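PDB 3GO2: putative L-alanine-DL-glutamate epimerase from Burkholderia xenovorans, which probably catalyses a metal-dependent racemisation or epimerisation, with magnesium as the bound metal. Local coordinates for residues A[214-219]-A[239-244]; A[162-167]-A[201-206]; A[120-125]-A[339-344]. One frame throughout, in Å; residues are numbered along the deposited sequence.

How the contacts relate
From the N terminus, the first half of contact 3, residues 120-125, comes before any segment of the other two, and its partner 339-344 comes after them all, so contact 3 closes a long loop that encloses contacts 1 and 2. Within it the two follow in series: contact 2 brings helix 193-210 back onto strand 161-168, and contact 1 then pairs strand 215-219 with strand 243-245. Contacts 1 and 2 share one sheet, their centres about 9 Å apart, with Leu217 N 2.8 Å from Ile162 O. Lys163 links contacts 2 and 3, its NZ 2.9 Å from Tyr122 OH. Together they join neighbouring barrel strands, an outer helix and what is probably the barrel's closing seam.

Contact 1: residues A[214-219]-A[239-244]; sequences VEILLD and FDLFWV. With MG (magnesium ion), chain B.
Leu217 fills the apolar centre between Phe242 and Trp243. Its CD2 lies over one face of the indole, 3.7 Å from the centroid of the Trp243 five-membered ring and 24° off the ring normal, a CH-pi contact. The other methyl, CD1, packs 3.5 Å from Phe242 CB, and these two side chains run alongside each other. Trp243 CG is flanked on both sides by main-chain atoms (chi1 78°), which sets the indole so that one face receives Leu217 CD2. Away from this cluster, Ile216 CG2 and Leu241 CD2 meet at 4.1 Å. Two backbone bonds fix the register: Phe242 N to Ile216 O, 2.9 Å, and Leu218 N to Trp243 O, 3.0 Å. At the polar edge the Glu215 carboxylate reaches the Phe242 ring edge, its plane 78° from the ring. Glu215 OE1 and Asp240 OD2 stay 4.4 Å apart; one water joins Glu215 OE1 to Asp240 OD1, and a second donates to Glu215 OE1 and Asp240 O while accepting from Ile216 N. Arg193 of the second subunit forms a salt bridge with Asp240. Asp219 OD2 binds magnesium at 2.3 Å, with Glu269 a further ligand. Parallel strands joined through helix 226-235 form a beta-alpha-beta unit of the enolase-superfamily barrel, which carries its metal ligands at strand ends.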
loop_
_atom_site.group_PDB
_atom_site.type_symbol
_atom_site.label_atom_id
_atom_site.label_comp_id
_atom_site.label_asym_id
_atom_site.label_seq_id
_atom_site.Cartn_x
_atom_site.Cartn_y
_atom_site.Cartn_z
ATOM N N VAL A 214 17.954 -38.386 -0.686
ATOM C CA VAL A 214 17.676 -37.920 -2.029
ATOM C C VAL A 214 16.494 -36.976 -1.881
ATOM O O VAL A 214 15.500 -37.312 -1.246
ATOM C CB VAL A 214 17.339 -39.086 -2.971
ATOM C CG1 VAL A 214 16.725 -38.573 -4.278
ATOM C CG2 VAL A 214 18.599 -39.883 -3.251
ATOM N N GLU A 215 16.621 -35.775 -2.433
ATOM C CA GLU A 215 15.557 -34.759 -2.298
ATOM C C GLU A 215 14.456 -35.003 -3.319
ATOM O O GLU A 215 14.725 -35.467 -4.417
ATOM C CB GLU A 215 16.154 -33.381 -2.515
ATOM C CG GLU A 215 17.112 -32.965 -1.437
ATOM C CD GLU A 215 16.451 -32.198 -0.336
ATOM O OE1 GLU A 215 15.219 -32.020 -0.378
ATOM O OE2 GLU A 215 17.176 -31.753 0.562
ATOM N N ILE A 216 13.210 -34.699 -2.953
ATOM C CA ILE A 216 12.071 -34.886 -3.844
ATOM C C ILE A 216 11.442 -33.516 -4.123
ATOM O O ILE A 216 11.135 -32.769 -3.194
ATOM C CB ILE A 216 11.032 -35.842 -3.217
ATOM C CG1 ILE A 216 11.626 -37.265 -3.139
ATOM C CG2 ILE A 216 9.746 -35.877 -4.027
ATOM C CD1 ILE A 216 10.757 -38.254 -2.395
ATOM N N LEU A 217 11.304 -33.202 -5.406
ATOM C CA LEU A 217 10.628 -32.006 -5.902
ATOM C C LEU A 217 9.269 -32.442 -6.437
ATOM O O LEU A 217 9.140 -33.526 -7.030
ATOM C CB LEU A 217 11.435 -31.352 -7.036
ATOM C CG LEU A 217 12.777 -30.697 -6.699
ATOM C CD1 LEU A 217 13.882 -31.704 -6.168
ATOM C CD2 LEU A 217 13.248 -30.005 -7.960
ATOM N N LEU A 218 8.259 -31.586 -6.267
ATOM C CA LEU A 218 6.905 -31.860 -6.723
ATOM C C LEU A 218 6.465 -30.741 -7.668
ATOM O O LEU A 218 6.442 -29.587 -7.279
ATOM C CB LEU A 218 5.929 -31.962 -5.564
ATOM C CG LEU A 218 4.450 -32.170 -5.918
ATOM C CD1 LEU A 218 4.213 -33.480 -6.722
ATOM C CD2 LEU A 218 3.593 -32.161 -4.637
ATOM N N ASP A 219 6.135 -31.091 -8.896
ATOM C CA ASP A 219 5.664 -30.103 -9.875
ATOM C C ASP A 219 4.168 -30.272 -10.064
ATOM O O ASP A 219 3.671 -31.329 -10.520
ATOM C CB ASP A 219 6.420 -30.310 -11.189
ATOM C CG ASP A 219 6.260 -29.178 -12.180
ATOM O OD1 ASP A 219 5.447 -28.252 -11.951
ATOM O OD2 ASP A 219 6.952 -29.246 -13.231
ATOM N N PHE A 239 5.527 -33.650 4.724
ATOM C CA PHE A 239 6.477 -34.239 3.792
ATOM C C PHE A 239 7.709 -33.379 3.656
ATOM O O PHE A 239 7.631 -32.153 3.726
ATOM C CB PHE A 239 5.850 -34.345 2.421
ATOM C CG PHE A 239 5.166 -35.606 2.187
ATOM C CD1 PHE A 239 5.842 -36.662 1.602
ATOM C CD2 PHE A 239 3.838 -35.752 2.552
ATOM C CE1 PHE A 239 5.200 -37.849 1.377
ATOM C CE2 PHE A 239 3.182 -36.932 2.327
ATOM C CZ PHE A 239 3.854 -37.982 1.737
ATOM N N ASP A 240 8.856 -34.002 3.445
ATOM C CA ASP A 240 10.054 -33.242 3.151
ATOM C C ASP A 240 10.158 -33.003 1.643
ATOM O O ASP A 240 10.469 -33.923 0.900
ATOM C CB ASP A 240 11.277 -34.005 3.643
ATOM C CG ASP A 240 12.577 -33.293 3.353
ATOM O OD1 ASP A 240 12.596 -32.044 3.292
ATOM O OD2 ASP A 240 13.595 -34.010 3.224
ATOM N N LEU A 241 9.835 -31.790 1.184
ATOM C CA LEU A 241 9.914 -31.467 -0.249
ATOM C C LEU A 241 10.895 -30.330 -0.516
ATOM O O LEU A 241 10.838 -29.271 0.117
ATOM C CB LEU A 241 8.540 -31.072 -0.807
ATOM C CG LEU A 241 7.449 -32.139 -0.657
ATOM C CD1 LEU A 241 6.049 -31.626 -0.969
ATOM C CD2 LEU A 241 7.798 -33.315 -1.562
ATOM N N PHE A 242 11.761 -30.548 -1.491
ATOM C CA PHE A 242 12.785 -29.584 -1.895
ATOM C C PHE A 242 12.119 -28.328 -2.428
ATOM O O PHE A 242 12.504 -27.210 -2.104
ATOM C CB PHE A 242 13.641 -30.249 -2.963
ATOM C CG PHE A 242 14.755 -29.414 -3.513
ATOM C CD1 PHE A 242 16.065 -29.633 -3.113
ATOM C CD2 PHE A 242 14.525 -28.485 -4.513
ATOM C CE1 PHE A 242 17.091 -28.911 -3.686
ATOM C CE2 PHE A 242 15.561 -27.743 -5.054
ATOM C CZ PHE A 242 16.842 -27.973 -4.660
ATOM N N TRP A 243 11.084 -28.534 -3.233
ATOM C CA TRP A 243 10.197 -27.472 -3.623
ATOM C C TRP A 243 8.857 -28.033 -4.085
ATOM O O TRP A 243 8.752 -29.208 -4.477
ATOM C CB TRP A 243 10.829 -26.518 -4.652
ATOM C CG TRP A 243 10.929 -26.900 -6.112
ATOM C CD1 TRP A 243 10.006 -27.565 -6.882
ATOM C CD2 TRP A 243 11.982 -26.514 -6.990
ATOM N NE1 TRP A 243 10.441 -27.644 -8.180
ATOM C CE2 TRP A 243 11.647 -26.987 -8.281
ATOM C CE3 TRP A 243 13.176 -25.781 -6.821
ATOM C CZ2 TRP A 243 12.472 -26.783 -9.379
ATOM C CZ3 TRP A 243 13.989 -25.582 -7.906
ATOM C CH2 TRP A 243 13.638 -26.083 -9.184
ATOM N N VAL A 244 7.850 -27.159 -4.078
ATOM C CA VAL A 244 6.579 -27.415 -4.748
ATOM C C VAL A 244 6.456 -26.326 -5.817
ATOM O O VAL A 244 6.520 -25.129 -5.542
ATOM C CB VAL A 244 5.381 -27.349 -3.810
ATOM C CG1 VAL A 244 4.083 -27.566 -4.593
ATOM C CG2 VAL A 244 5.528 -28.358 -2.706
HETATM MG MG MG B . 7.731 -27.590 -14.620
HETATM O O HOH W 1 13.102 -33.748 -0.271
HETATM O O HOH W 2 13.914 -30.445 1.518
HETATM O O HOH W 3 6.121 -26.195 -13.552
HETATM O O HOH W 4 6.930 -28.191 -16.101
#

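Contact 2: residues A[162-167]-A[201-206]; sequences IKTNIF and AHLEAL
Strand 162-164 and helix 201-206 run nearly antiparallel, their axes 162° apart in direction and 10.9 Å apart at closest approach, a spacing filled by side chains. Thr164 and His202 come from opposite directions and join in a hydrogen bond of 2.8 Å between Thr164 OG1 and His202 NE2, with the hydroxyl at the edge of the imidazole, near its plane. The histidine reaches the strand because its CG stands opposite the backbone N (chi1 -178°). His202 ND1 is bonded to His169, so both ring nitrogens have partners and the ring's rotation is restrained. Phe167 lies beside the imidazole with its plane turned by 24°, but the centroids of the Phe167 and His202 rings are 5.2 Å apart and overlap is slight; the nearest approach is Phe167 CD2 to His202 CE1, 3.5 Å. One helical turn further on, Ile162 and Leu206 meet tip to tip, Ile162 CD1 being 3.6 Å from Leu206 CG. Between these pairs Thr164 turns its methyl CG2 to Leu203 CD2 at 3.8 Å. Lys163 and Asn165 point away from the helix; in structures of this protein Lys163 binds 2-oxoglutarate and Asn165 binds fumarate. A strand with one face on its outer helix and the other toward the active site is characteristic of a TIM-type barrel.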
loop_
_atom_site.group_PDB
_atom_site.type_symbol
_atom_site.label_atom_id
_atom_site.label_comp_id
_atom_site.label_asym_id
_atom_site.label_seq_id
_atom_site.Cartn_x
_atom_site.Cartn_y
_atom_site.Cartn_z
ATOM N N ILE A 162 15.183 -35.639 -7.315
ATOM C CA ILE A 162 14.291 -36.067 -8.389
ATOM C C ILE A 162 13.019 -35.229 -8.348
ATOM O O ILE A 162 12.640 -34.760 -7.273
ATOM C CB ILE A 162 13.906 -37.588 -8.265
ATOM C CG1 ILE A 162 13.219 -37.884 -6.941
ATOM C CG2 ILE A 162 15.155 -38.458 -8.415
ATOM C CD1 ILE A 162 12.870 -39.371 -6.751
ATOM N N LYS A 163 12.373 -35.054 -9.504
ATOM C CA LYS A 163 11.108 -34.347 -9.581
ATOM C C LYS A 163 10.015 -35.188 -10.183
ATOM O O LYS A 163 10.209 -35.783 -11.227
ATOM C CB LYS A 163 11.248 -33.068 -10.383
ATOM C CG LYS A 163 10.042 -32.140 -10.226
ATOM C CD LYS A 163 10.251 -30.713 -10.784
ATOM C CE LYS A 163 10.092 -30.590 -12.297
ATOM N NZ LYS A 163 10.387 -29.194 -12.796
ATOM N N THR A 164 8.860 -35.223 -9.527
ATOM C CA THR A 164 7.694 -35.914 -10.062
ATOM C C THR A 164 6.532 -34.935 -10.282
ATOM O O THR A 164 6.634 -33.746 -9.972
ATOM C CB THR A 164 7.243 -37.091 -9.140
ATOM O OG1 THR A 164 6.324 -37.918 -9.858
ATOM C CG2 THR A 164 6.640 -36.588 -7.799
ATOM N N ASN A 165 5.437 -35.465 -10.803
ATOM C CA ASN A 165 4.219 -34.694 -11.101
ATOM C C ASN A 165 3.041 -35.371 -10.373
ATOM O O ASN A 165 3.249 -36.031 -9.343
ATOM C CB ASN A 165 4.010 -34.617 -12.599
ATOM C CG ASN A 165 5.147 -33.905 -13.323
ATOM O OD1 ASN A 165 5.040 -32.700 -13.667
ATOM N ND2 ASN A 165 6.229 -34.616 -13.558
ATOM N N ILE A 166 1.826 -35.190 -10.863
ATOM C CA ILE A 166 0.629 -35.704 -10.185
ATOM C C ILE A 166 0.115 -36.955 -10.907
ATOM O O ILE A 166 -0.172 -36.909 -12.117
ATOM C CB ILE A 166 -0.516 -34.670 -10.131
ATOM C CG1 ILE A 166 -0.006 -33.292 -9.690
ATOM C CG2 ILE A 166 -1.659 -35.172 -9.184
ATOM C CD1 ILE A 166 -1.047 -32.177 -9.832
ATOM N N PHE A 167 -0.027 -38.043 -10.137
ATOM C CA PHE A 167 -0.446 -39.327 -10.670
ATOM C C PHE A 167 -1.556 -39.965 -9.868
ATOM O O PHE A 167 -1.541 -39.942 -8.634
ATOM C CB PHE A 167 0.738 -40.294 -10.771
ATOM C CG PHE A 167 1.696 -39.901 -11.819
ATOM C CD1 PHE A 167 1.432 -40.201 -13.147
ATOM C CD2 PHE A 167 2.811 -39.138 -11.514
ATOM C CE1 PHE A 167 2.295 -39.776 -14.121
ATOM C CE2 PHE A 167 3.663 -38.722 -12.515
ATOM C CZ PHE A 167 3.387 -39.052 -13.801
ATOM N N ALA A 201 0.002 -41.219 -1.788
ATOM C CA ALA A 201 0.450 -42.602 -2.048
ATOM C C ALA A 201 1.700 -42.613 -2.938
ATOM O O ALA A 201 2.672 -43.329 -2.652
ATOM C CB ALA A 201 -0.681 -43.441 -2.675
ATOM N N HIS A 202 1.650 -41.827 -4.022
ATOM C CA HIS A 202 2.775 -41.700 -4.957
ATOM C C HIS A 202 4.052 -41.198 -4.311
ATOM O O HIS A 202 5.126 -41.792 -4.465
ATOM C CB HIS A 202 2.365 -40.790 -6.116
ATOM C CG HIS A 202 3.411 -40.630 -7.169
ATOM N ND1 HIS A 202 3.434 -41.389 -8.322
ATOM C CD2 HIS A 202 4.439 -39.750 -7.274
ATOM C CE1 HIS A 202 4.464 -41.011 -9.066
ATOM N NE2 HIS A 202 5.090 -40.024 -8.450
ATOM N N LEU A 203 3.942 -40.086 -3.592
ATOM C CA LEU A 203 5.073 -39.504 -2.940
ATOM C C LEU A 203 5.643 -40.406 -1.826
ATOM O O LEU A 203 6.854 -40.452 -1.638
ATOM C CB LEU A 203 4.699 -38.121 -2.380
ATOM C CG LEU A 203 4.532 -37.051 -3.445
ATOM C CD1 LEU A 203 3.883 -35.798 -2.798
ATOM C CD2 LEU A 203 5.882 -36.690 -4.037
ATOM N N GLU A 204 4.782 -41.112 -1.102
ATOM C CA GLU A 204 5.258 -42.056 -0.058
ATOM C C GLU A 204 6.088 -43.192 -0.660
ATOM O O GLU A 204 7.136 -43.559 -0.095
ATOM C CB GLU A 204 4.101 -42.572 0.793
ATOM C CG GLU A 204 3.633 -41.506 1.789
ATOM C CD GLU A 204 2.407 -41.890 2.582
ATOM O OE1 GLU A 204 1.750 -42.883 2.209
ATOM O OE2 GLU A 204 2.115 -41.193 3.585
ATOM N N ALA A 205 5.653 -43.697 -1.808
ATOM C CA ALA A 205 6.405 -44.716 -2.552
ATOM C C ALA A 205 7.729 -44.174 -3.039
ATOM O O ALA A 205 8.786 -44.831 -2.933
ATOM C CB ALA A 205 5.585 -45.281 -3.710
ATOM N N LEU A 206 7.692 -42.969 -3.601
ATOM C CA LEU A 206 8.923 -42.331 -4.031
ATOM C C LEU A 206 9.922 -42.138 -2.895
ATOM O O LEU A 206 11.114 -42.399 -3.063
ATOM C CB LEU A 206 8.603 -40.988 -4.711
ATOM C CG LEU A 206 9.562 -40.540 -5.782
ATOM C CD1 LEU A 206 9.483 -41.443 -7.029
ATOM C CD2 LEU A 206 9.243 -39.073 -6.149
#

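Contact 3: residues A[120-125]-A[339-344]; sequences PVYWSH and LRIMET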
loop_
_atom_site.group_PDB
_atom_site.type_symbol
_atom_site.label_atom_id
_atom_site.label_comp_id
_atom_site.label_asym_id
_atom_site.label_seq_id
_atom_site.Cartn_x
_atom_site.Cartn_y
_atom_site.Cartn_z
ATOM N N PRO A 120 25.077 -28.942 -9.876
ATOM C CA PRO A 120 24.181 -29.975 -9.353
ATOM C C PRO A 120 22.877 -29.975 -10.130
ATOM O O PRO A 120 22.350 -28.909 -10.490
ATOM C CB PRO A 120 23.944 -29.560 -7.898
ATOM C CG PRO A 120 25.075 -28.644 -7.591
ATOM C CD PRO A 120 25.368 -27.913 -8.864
ATOM N N VAL A 121 22.393 -31.180 -10.408
ATOM C CA VAL A 121 21.145 -31.355 -11.110
ATOM C C VAL A 121 20.111 -32.089 -10.280
ATOM O O VAL A 121 20.398 -32.649 -9.217
ATOM C CB VAL A 121 21.316 -32.065 -12.486
ATOM C CG1 VAL A 121 22.216 -31.248 -13.384
ATOM C CG2 VAL A 121 21.828 -33.498 -12.330
ATOM N N TYR A 122 18.881 -32.034 -10.766
ATOM C CA TYR A 122 17.849 -32.979 -10.355
ATOM C C TYR A 122 17.374 -33.742 -11.581
ATOM O O TYR A 122 17.341 -33.200 -12.690
ATOM C CB TYR A 122 16.693 -32.289 -9.619
ATOM C CG TYR A 122 15.770 -31.346 -10.390
ATOM C CD1 TYR A 122 14.644 -31.824 -11.059
ATOM C CD2 TYR A 122 16.013 -29.978 -10.419
ATOM C CE1 TYR A 122 13.791 -30.977 -11.740
ATOM C CE2 TYR A 122 15.143 -29.117 -11.081
ATOM C CZ TYR A 122 14.037 -29.613 -11.725
ATOM O OH TYR A 122 13.192 -28.745 -12.397
ATOM N N TRP A 123 17.076 -35.022 -11.385
ATOM C CA TRP A 123 16.555 -35.882 -12.419
ATOM C C TRP A 123 15.053 -35.618 -12.507
ATOM O O TRP A 123 14.277 -36.006 -11.609
ATOM C CB TRP A 123 16.876 -37.354 -12.066
ATOM C CG TRP A 123 16.296 -38.411 -12.948
ATOM C CD1 TRP A 123 15.328 -38.276 -13.906
ATOM C CD2 TRP A 123 16.638 -39.808 -12.927
ATOM N NE1 TRP A 123 15.042 -39.497 -14.468
ATOM C CE2 TRP A 123 15.829 -40.453 -13.880
ATOM C CE3 TRP A 123 17.550 -40.566 -12.186
ATOM C CZ2 TRP A 123 15.914 -41.842 -14.134
ATOM C CZ3 TRP A 123 17.633 -41.938 -12.436
ATOM C CH2 TRP A 123 16.825 -42.551 -13.397
ATOM N N SER A 124 14.671 -34.940 -13.582
ATOM C CA SER A 124 13.293 -34.479 -13.763
ATOM C C SER A 124 12.399 -35.513 -14.425
ATOM O O SER A 124 12.883 -36.514 -14.970
ATOM C CB SER A 124 13.318 -33.169 -14.541
ATOM O OG SER A 124 12.096 -32.456 -14.414
ATOM N N HIS A 125 11.090 -35.286 -14.389
ATOM C CA HIS A 125 10.124 -36.244 -14.964
ATOM C C HIS A 125 10.425 -37.680 -14.538
ATOM O O HIS A 125 10.497 -38.623 -15.370
ATOM C CB HIS A 125 10.088 -36.101 -16.469
ATOM C CG HIS A 125 9.772 -34.698 -16.891
ATOM N ND1 HIS A 125 10.751 -33.796 -17.240
ATOM C CD2 HIS A 125 8.601 -34.016 -16.905
ATOM C CE1 HIS A 125 10.190 -32.624 -17.491
ATOM N NE2 HIS A 125 8.889 -32.731 -17.301
ATOM N N LEU A 339 22.413 -19.559 -8.366
ATOM C CA LEU A 339 21.887 -20.762 -9.006
ATOM C C LEU A 339 21.373 -21.750 -7.964
ATOM O O LEU A 339 22.149 -22.259 -7.135
ATOM C CB LEU A 339 22.961 -21.438 -9.865
ATOM C CG LEU A 339 22.576 -22.753 -10.544
ATOM C CD1 LEU A 339 21.623 -22.532 -11.728
ATOM C CD2 LEU A 339 23.843 -23.504 -11.004
ATOM N N ARG A 340 20.079 -22.051 -8.012
ATOM C CA ARG A 340 19.496 -22.996 -7.061
ATOM C C ARG A 340 19.932 -24.437 -7.312
ATOM O O ARG A 340 20.365 -25.154 -6.377
ATOM C CB ARG A 340 17.943 -22.957 -7.096
ATOM C CG ARG A 340 17.311 -23.902 -6.057
ATOM C CD ARG A 340 17.652 -23.432 -4.667
ATOM N NE ARG A 340 17.256 -24.327 -3.594
ATOM C CZ ARG A 340 18.017 -25.298 -3.084
ATOM N NH1 ARG A 340 19.206 -25.587 -3.603
ATOM N NH2 ARG A 340 17.568 -26.010 -2.069
ATOM N N ILE A 341 19.764 -24.849 -8.565
ATOM C CA ILE A 341 19.928 -26.232 -9.046
ATOM C C ILE A 341 19.603 -26.202 -10.541
ATOM O O ILE A 341 19.036 -25.215 -11.010
ATOM C CB ILE A 341 18.976 -27.198 -8.314
ATOM C CG1 ILE A 341 19.356 -28.651 -8.556
ATOM C CG2 ILE A 341 17.516 -26.981 -8.720
ATOM C CD1 ILE A 341 18.735 -29.594 -7.508
ATOM N N MET A 342 19.957 -27.254 -11.292
ATOM C CA MET A 342 19.608 -27.352 -12.722
ATOM C C MET A 342 18.781 -28.607 -13.015
ATOM O O MET A 342 19.125 -29.716 -12.624
ATOM C CB MET A 342 20.844 -27.315 -13.649
ATOM C CG MET A 342 20.528 -27.515 -15.165
ATOM S SD MET A 342 21.964 -27.055 -16.190
ATOM C CE MET A 342 21.574 -28.135 -17.620
ATOM N N GLU A 343 17.664 -28.407 -13.693
ATOM C CA GLU A 343 16.842 -29.501 -14.180
ATOM C C GLU A 343 17.518 -30.265 -15.300
ATOM O O GLU A 343 18.116 -29.678 -16.164
ATOM C CB GLU A 343 15.533 -28.917 -14.749
ATOM C CG GLU A 343 14.533 -29.986 -15.189
ATOM C CD GLU A 343 13.232 -29.409 -15.702
ATOM O OE1 GLU A 343 13.214 -28.217 -16.094
ATOM O OE2 GLU A 343 12.230 -30.161 -15.708
ATOM N N THR A 344 17.359 -31.583 -15.329
ATOM C CA THR A 344 17.698 -32.324 -16.546
ATOM C C THR A 344 16.884 -33.613 -16.576
ATOM O O THR A 344 16.522 -34.129 -15.525
ATOM C CB THR A 344 19.222 -32.608 -16.639
ATOM O OG1 THR A 344 19.567 -32.928 -17.979
ATOM C CG2 THR A 344 19.638 -33.748 -15.707
#
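Tyr122 lays one face of its ring against Glu343: CA of Glu343 stands 3.8 Å from the Tyr122 ring centroid, 21° off the normal, and the CB and CG of the acid continue along the phenol toward its hydroxyl. The carboxylate is tilted only 22° from the ring plane, although the two side chains cross at a slant. A chi1 of 68° puts Tyr122 CG on the side of CB hemmed in by the main chain, swinging the ring across to the neighbouring strand. Ile341 approaches differently, at about a right angle, with CG2 at the ring's edge, 3.8 Å from Tyr122 CD2. Beyond the ring, the extended Glu343 reaches Ser124, whose OG donates to Glu343 OE2 at 2.6 Å; OE2 accepts through its anti lone pair, the one facing away from OE1. That second oxygen, OE1, is bonded to Asn319 N, which restrains the rotation of the group. His125 CE1 comes within 3.7 Å of Glu343 OE2, while its ND1 is bonded to Asp345. On the opposite face of the sheet Val121 lies alongside Met342 and crosses Thr344. The parallel register rests on four backbone bonds, among them Met342 N to Pro120 O, 3.0 Å, and Ser124 N to Thr344 O, 2.8 Å, the latter nearly straight. Tyr122 OH is bonded to Lys163, and the Glu343 side chain is about 5 Å from a magnesium ion. His125 binds fumarate and 2-oxoglutarate in structures of this protein. This pairing of sequence-distant strands is consistent with closure of the enolase-superfamily barrel beside its active site.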